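Local coordinates for protein geranyltranstransferase (Campylobacter jejuni, PDB 3NPK) that probably condenses isopentenyl diphosphate with geranyl diphosphate to make farnesyl diphosphate, at residues A[79-84]-A[94-99]; A[166-171]-A[238-243]. All coordinates share one frame; numbering follows the deposited sequence.

Contact 1: A[79-84]-A[94-99]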
loop_
_atom_site.group_PDB
_atom_site.type_symbol
_atom_site.label_atom_id
_atom_site.label_comp_id
_atom_site.label_asym_id
_atom_site.label_seq_id
_atom_site.Cartn_x
_atom_site.Cartn_y
_atom_site.Cartn_z
ATOM N N HIS A 79 8.905 7.625 -4.101
ATOM C CA HIS A 79 9.423 6.559 -4.967
ATOM C C HIS A 79 9.829 7.065 -6.349
ATOM O O HIS A 79 10.877 6.665 -6.869
ATOM C CB HIS A 79 8.469 5.367 -5.050
ATOM C CG HIS A 79 8.504 4.496 -3.831
ATOM N ND1 HIS A 79 7.881 3.265 -3.771
ATOM C CD2 HIS A 79 9.128 4.660 -2.634
ATOM C CE1 HIS A 79 8.099 2.722 -2.584
ATOM N NE2 HIS A 79 8.849 3.551 -1.874
ATOM N N ASP A 80 9.024 7.948 -6.942
ATOM C CA ASP A 80 9.339 8.448 -8.283
ATOM C C ASP A 80 10.656 9.233 -8.294
ATOM O O ASP A 80 11.364 9.242 -9.303
ATOM C CB ASP A 80 8.226 9.341 -8.800
ATOM C CG ASP A 80 6.933 8.580 -9.079
ATOM O OD1 ASP A 80 6.883 7.334 -8.911
ATOM O OD2 ASP A 80 5.955 9.250 -9.452
ATOM N N ASP A 81 10.997 9.850 -7.160
ATOM C CA ASP A 81 12.215 10.662 -7.066
ATOM C C ASP A 81 13.486 9.816 -6.901
ATOM O O ASP A 81 14.598 10.345 -7.029
ATOM C CB ASP A 81 12.109 11.662 -5.899
ATOM C CG ASP A 81 11.198 12.837 -6.214
ATOM O OD1 ASP A 81 10.896 13.049 -7.408
ATOM O OD2 ASP A 81 10.778 13.547 -5.268
ATOM N N LEU A 82 13.332 8.513 -6.645
ATOM C CA LEU A 82 14.482 7.632 -6.396
ATOM C C LEU A 82 15.462 7.630 -7.564
ATOM O O LEU A 82 15.077 7.841 -8.710
ATOM C CB LEU A 82 14.028 6.198 -6.139
ATOM C CG LEU A 82 13.398 5.927 -4.772
ATOM C CD1 LEU A 82 12.755 4.539 -4.772
ATOM C CD2 LEU A 82 14.436 6.045 -3.655
ATOM N N PRO A 83 16.744 7.380 -7.277
ATOM C CA PRO A 83 17.732 7.331 -8.361
ATOM C C PRO A 83 17.344 6.398 -9.509
ATOM O O PRO A 83 17.664 6.714 -10.658
ATOM C CB PRO A 83 18.990 6.822 -7.660
ATOM C CG PRO A 83 18.848 7.405 -6.270
ATOM C CD PRO A 83 17.370 7.306 -5.951
ATOM N N ALA A 84 16.684 5.278 -9.215
ATOM C CA ALA A 84 16.312 4.327 -10.274
ATOM C C ALA A 84 15.314 4.944 -11.247
ATOM O O ALA A 84 15.253 4.573 -12.423
ATOM C CB ALA A 84 15.725 3.050 -9.676
ATOM N N ILE A 94 12.832 21.025 -0.487
ATOM C CA ILE A 94 13.856 20.430 0.364
ATOM C C ILE A 94 14.543 19.286 -0.374
ATOM O O ILE A 94 14.049 18.826 -1.402
ATOM C CB ILE A 94 13.242 19.892 1.675
ATOM C CG1 ILE A 94 12.113 18.890 1.398
ATOM C CG2 ILE A 94 12.718 21.044 2.524
ATOM C CD1 ILE A 94 11.759 18.044 2.612
ATOM N N PRO A 95 15.694 18.823 0.141
ATOM C CA PRO A 95 16.302 17.633 -0.468
ATOM C C PRO A 95 15.365 16.438 -0.395
ATOM O O PRO A 95 14.556 16.318 0.517
ATOM C CB PRO A 95 17.544 17.385 0.393
ATOM C CG PRO A 95 17.890 18.742 0.936
ATOM C CD PRO A 95 16.550 19.408 1.189
ATOM N N THR A 96 15.463 15.562 -1.378
ATOM C CA THR A 96 14.697 14.325 -1.349
ATOM C C THR A 96 15.156 13.404 -0.217
ATOM O O THR A 96 16.275 13.555 0.309
ATOM C CB THR A 96 14.807 13.616 -2.693
ATOM O OG1 THR A 96 16.177 13.678 -3.120
ATOM C CG2 THR A 96 13.924 14.316 -3.715
ATOM N N LEU A 97 14.300 12.461 0.181
ATOM C CA LEU A 97 14.627 11.594 1.319
ATOM C C LEU A 97 15.882 10.769 1.103
ATOM O O LEU A 97 16.600 10.467 2.053
ATOM C CB LEU A 97 13.477 10.645 1.661
ATOM C CG LEU A 97 12.268 11.276 2.345
ATOM C CD1 LEU A 97 11.244 10.181 2.638
ATOM C CD2 LEU A 97 12.660 12.045 3.595
ATOM N N HIS A 98 16.145 10.367 -0.135
ATOM C CA HIS A 98 17.318 9.529 -0.338
ATOM C C HIS A 98 18.603 10.352 -0.259
ATOM O O HIS A 98 19.673 9.790 -0.064
ATOM C CB HIS A 98 17.231 8.733 -1.644
ATOM C CG HIS A 98 17.122 9.586 -2.858
ATOM N ND1 HIS A 98 15.917 10.067 -3.324
ATOM C CD2 HIS A 98 18.069 10.068 -3.694
ATOM C CE1 HIS A 98 16.127 10.794 -4.407
ATOM N NE2 HIS A 98 17.426 10.813 -4.650
ATOM N N LYS A 99 18.491 11.671 -0.400
ATOM C CA LYS A 99 19.647 12.554 -0.207
ATOM C C LYS A 99 19.833 12.927 1.264
ATOM O O LYS A 99 20.959 12.938 1.767
ATOM C CB LYS A 99 19.489 13.822 -1.043
ATOM C CG LYS A 99 19.316 13.571 -2.550
ATOM C CD LYS A 99 20.564 12.986 -3.172
ATOM C CE LYS A 99 21.736 13.944 -3.007
ATOM N NZ LYS A 99 22.945 13.504 -3.762
#
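The His-98 imidazole is sandwiched between Pro-83 and Thr-96. Over the middle of one face sits Pro-83 CD, 3.7 Å from the ring centroid and 12° off the normal, a CH-pi contact. On the opposite face Thr-96 OG1 lies 3.1 Å above the plane of the His-98 ring, nearer the edge of the ring than its centre; its hydrogen bond goes to the carbonyl of Ala-88. The ring takes this place because CG stands between the backbone N and the carbonyl carbon (chi1 60°). The carbonyl O of Asp-81 comes in obliquely, 3.1 Å from His-98 CE1, with no hydrogen bond. Leu-82 adds a looser touch, its CD2 being 4.3 Å from His-98 ND1.

Deeper in, Thr-96 packs its methyl against the Asp-81 carboxylate, with Thr-96 CG2 3.6 Å from Asp-81 OD2. The other carboxylate oxygen, OD1, makes a salt bridge to Arg-91, which fixes the group. Residues 80 to 86 read DDLPAMD, the first aspartate-rich motif of prenyl synthases, whose carboxylates in relatives bind the diphosphate through magnesium; here the Asp-81 side chain is about 9 Å from the bound pyrophosphate.

Contact 2: A[166-171]-A[238-243]; sequences ELEFLH and NSFVNL
Leu-167 and Phe-240 carry this contact, the leucine coming obliquely over the flat of the ring. One methyl, CD2, stands almost straight above the ring centre, 4.0 Å from the centroid and 4° off the normal, in a CH-pi contact. With CG anti to the backbone N (chi1 -175°), Leu-167 reaches out from helix 164-189 against the start of helix 240-244, and the same CD2 meets Ser-239 C at 3.6 Å and Leu-243 CD1 at 3.8 Å. Its other methyl, CD1, only brushes Asn-238 CB.

Glu-168 meets the same ring differently: it crosses at about a right angle and lays CG in the ring plane, at the edge, 3.9 Å from Phe-240 CE1. Near the far end of the Phe-240 ring the His-171 imidazole slides past in the opposite direction, an oblique pair with planes 33° apart and centroids 5.7 Å apart. Leu-170 CD2 rests over one face of that imidazole.

This is helix packing in the all-alpha prenyl synthase fold, at the point where the chain becomes ordered again after residues 222-237, which are not modelled. Ser-239 is the N-cap of helix 240-244, its OG accepting from Asn-242 N at 3.1 Å, nearly straight, and weakly from Val-241 N. Phe-240 N is bound by Asp-216, from the DDIID sequence that forms the second aspartate-rich motif, while its ring also packs on Leu-209 and Ile-213 of helix 194-220. The Asn-238 amide ties down the segment leading into helix 240-244, bonding to Lys-160 O and Leu-162 N.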
loop_
_atom_site.group_PDB
_atom_site.type_symbol
_atom_site.label_atom_id
_atom_site.label_comp_id
_atom_site.label_asym_id
_atom_site.label_seq_id
_atom_site.Cartn_x
_atom_site.Cartn_y
_atom_site.Cartn_z
ATOM N N GLU A 166 -1.216 5.925 -26.946
ATOM C CA GLU A 166 -0.363 5.400 -25.885
ATOM C C GLU A 166 -0.004 6.472 -24.861
ATOM O O GLU A 166 -0.013 6.223 -23.648
ATOM C CB GLU A 166 0.906 4.789 -26.479
ATOM C CG GLU A 166 0.619 3.445 -27.110
ATOM C CD GLU A 166 1.761 2.914 -27.951
ATOM O OE1 GLU A 166 2.647 3.702 -28.356
ATOM O OE2 GLU A 166 1.760 1.693 -28.204
ATOM N N LEU A 167 0.288 7.673 -25.354
ATOM C CA LEU A 167 0.608 8.783 -24.466
ATOM C C LEU A 167 -0.613 9.150 -23.619
ATOM O O LEU A 167 -0.484 9.391 -22.424
ATOM C CB LEU A 167 1.114 9.976 -25.285
ATOM C CG LEU A 167 1.604 11.193 -24.500
ATOM C CD1 LEU A 167 2.739 10.830 -23.547
ATOM C CD2 LEU A 167 2.042 12.281 -25.470
ATOM N N GLU A 168 -1.796 9.154 -24.233
ATOM C CA GLU A 168 -3.034 9.385 -23.492
ATOM C C GLU A 168 -3.235 8.331 -22.410
ATOM O O GLU A 168 -3.601 8.654 -21.279
ATOM C CB GLU A 168 -4.227 9.416 -24.452
ATOM C CG GLU A 168 -4.286 10.688 -25.263
ATOM C CD GLU A 168 -5.212 10.603 -26.471
ATOM O OE1 GLU A 168 -5.621 9.485 -26.867
ATOM O OE2 GLU A 168 -5.510 11.665 -27.048
ATOM N N PHE A 169 -2.985 7.072 -22.751
ATOM C CA PHE A 169 -3.127 5.967 -21.793
ATOM C C PHE A 169 -2.185 6.184 -20.608
ATOM O O PHE A 169 -2.576 6.066 -19.435
ATOM C CB PHE A 169 -2.824 4.629 -22.497
ATOM C CG PHE A 169 -3.052 3.400 -21.634
ATOM C CD1 PHE A 169 -2.114 3.026 -20.669
ATOM C CD2 PHE A 169 -4.194 2.605 -21.798
ATOM C CE1 PHE A 169 -2.308 1.900 -19.884
ATOM C CE2 PHE A 169 -4.381 1.470 -21.017
ATOM C CZ PHE A 169 -3.435 1.120 -20.058
ATOM N N LEU A 170 -0.934 6.495 -20.932
ATOM C CA LEU A 170 0.090 6.734 -19.913
ATOM C C LEU A 170 -0.401 7.761 -18.896
ATOM O O LEU A 170 -0.426 7.499 -17.698
ATOM C CB LEU A 170 1.385 7.198 -20.603
ATOM C CG LEU A 170 2.648 7.455 -19.780
ATOM C CD1 LEU A 170 3.808 7.605 -20.762
ATOM C CD2 LEU A 170 2.544 8.692 -18.875
ATOM N N HIS A 171 -0.784 8.934 -19.376
ATOM C CA HIS A 171 -1.138 10.022 -18.472
ATOM C C HIS A 171 -2.453 9.786 -17.755
ATOM O O HIS A 171 -2.608 10.163 -16.595
ATOM C CB HIS A 171 -1.137 11.352 -19.225
ATOM C CG HIS A 171 0.243 11.865 -19.469
ATOM N ND1 HIS A 171 0.789 12.036 -20.724
ATOM C CD2 HIS A 171 1.210 12.209 -18.586
ATOM C CE1 HIS A 171 2.029 12.476 -20.600
ATOM N NE2 HIS A 171 2.302 12.602 -19.314
ATOM N N ASN A 238 8.535 12.156 -25.424
ATOM C CA ASN A 238 7.135 12.068 -25.837
ATOM C C ASN A 238 6.307 13.209 -25.277
ATOM O O ASN A 238 6.182 13.356 -24.065
ATOM C CB ASN A 238 6.518 10.749 -25.371
ATOM C CG ASN A 238 7.210 9.536 -25.970
ATOM O OD1 ASN A 238 7.149 9.309 -27.181
ATOM N ND2 ASN A 238 7.869 8.755 -25.123
ATOM N N SER A 239 5.723 14.016 -26.148
ATOM C CA SER A 239 4.858 15.085 -25.658
ATOM C C SER A 239 3.690 15.326 -26.599
ATOM O O SER A 239 3.749 14.994 -27.786
ATOM C CB SER A 239 5.655 16.376 -25.423
ATOM O OG SER A 239 5.517 17.287 -26.501
ATOM N N PHE A 240 2.621 15.899 -26.057
ATOM C CA PHE A 240 1.433 16.174 -26.853
ATOM C C PHE A 240 1.746 17.211 -27.934
ATOM O O PHE A 240 1.133 17.217 -29.009
ATOM C CB PHE A 240 0.296 16.671 -25.955
ATOM C CG PHE A 240 -0.356 15.587 -25.128
ATOM C CD1 PHE A 240 -1.278 14.724 -25.697
ATOM C CD2 PHE A 240 -0.051 15.443 -23.780
ATOM C CE1 PHE A 240 -1.888 13.736 -24.936
ATOM C CE2 PHE A 240 -0.660 14.465 -23.011
ATOM C CZ PHE A 240 -1.582 13.611 -23.587
ATOM N N VAL A 241 2.688 18.099 -27.637
ATOM C CA VAL A 241 3.089 19.129 -28.589
ATOM C C VAL A 241 3.865 18.525 -29.763
ATOM O O VAL A 241 3.649 18.891 -30.919
ATOM C CB VAL A 241 3.928 20.233 -27.915
ATOM C CG1 VAL A 241 4.412 21.239 -28.950
ATOM C CG2 VAL A 241 3.112 20.928 -26.826
ATOM N N ASN A 242 4.757 17.589 -29.462
ATOM C CA ASN A 242 5.519 16.910 -30.507
ATOM C C ASN A 242 4.624 16.123 -31.454
ATOM O O ASN A 242 4.832 16.124 -32.667
ATOM C CB ASN A 242 6.566 15.983 -29.896
ATOM C CG ASN A 242 7.717 16.740 -29.274
ATOM O OD1 ASN A 242 8.102 17.810 -29.756
ATOM N ND2 ASN A 242 8.284 16.189 -28.201
ATOM N N LEU A 243 3.625 15.454 -30.893
ATOM C CA LEU A 243 2.734 14.612 -31.677
ATOM C C LEU A 243 1.708 15.421 -32.452
ATOM O O LEU A 243 1.429 15.130 -33.618
ATOM C CB LEU A 243 2.007 13.616 -30.772
ATOM C CG LEU A 243 2.859 12.512 -30.154
ATOM C CD1 LEU A 243 2.023 11.641 -29.241
ATOM C CD2 LEU A 243 3.484 11.676 -31.256
#

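How the contacts relate
Contact 1 comes first along the chain, and contact 2 follows it. Their centres lie 25 Å apart and their nearest atoms about 10 Å, so they do not touch. They share no helix: contact 1 joins the loop that follows helix 59-80 to the turn into, and first residues of, helix 97-100, contact 2 the early part of helix 164-189 to helix 240-244. Each lies by one of the two aspartate-rich motifs: the first begins in 79-84 and runs to Asp-86, the second is bonded to 238-243 through Asp-216. As in related prenyl synthases, these motifs probably face a shared substrate cavity, so the two contacts pack the chain beside each. Both also reach the second subunit.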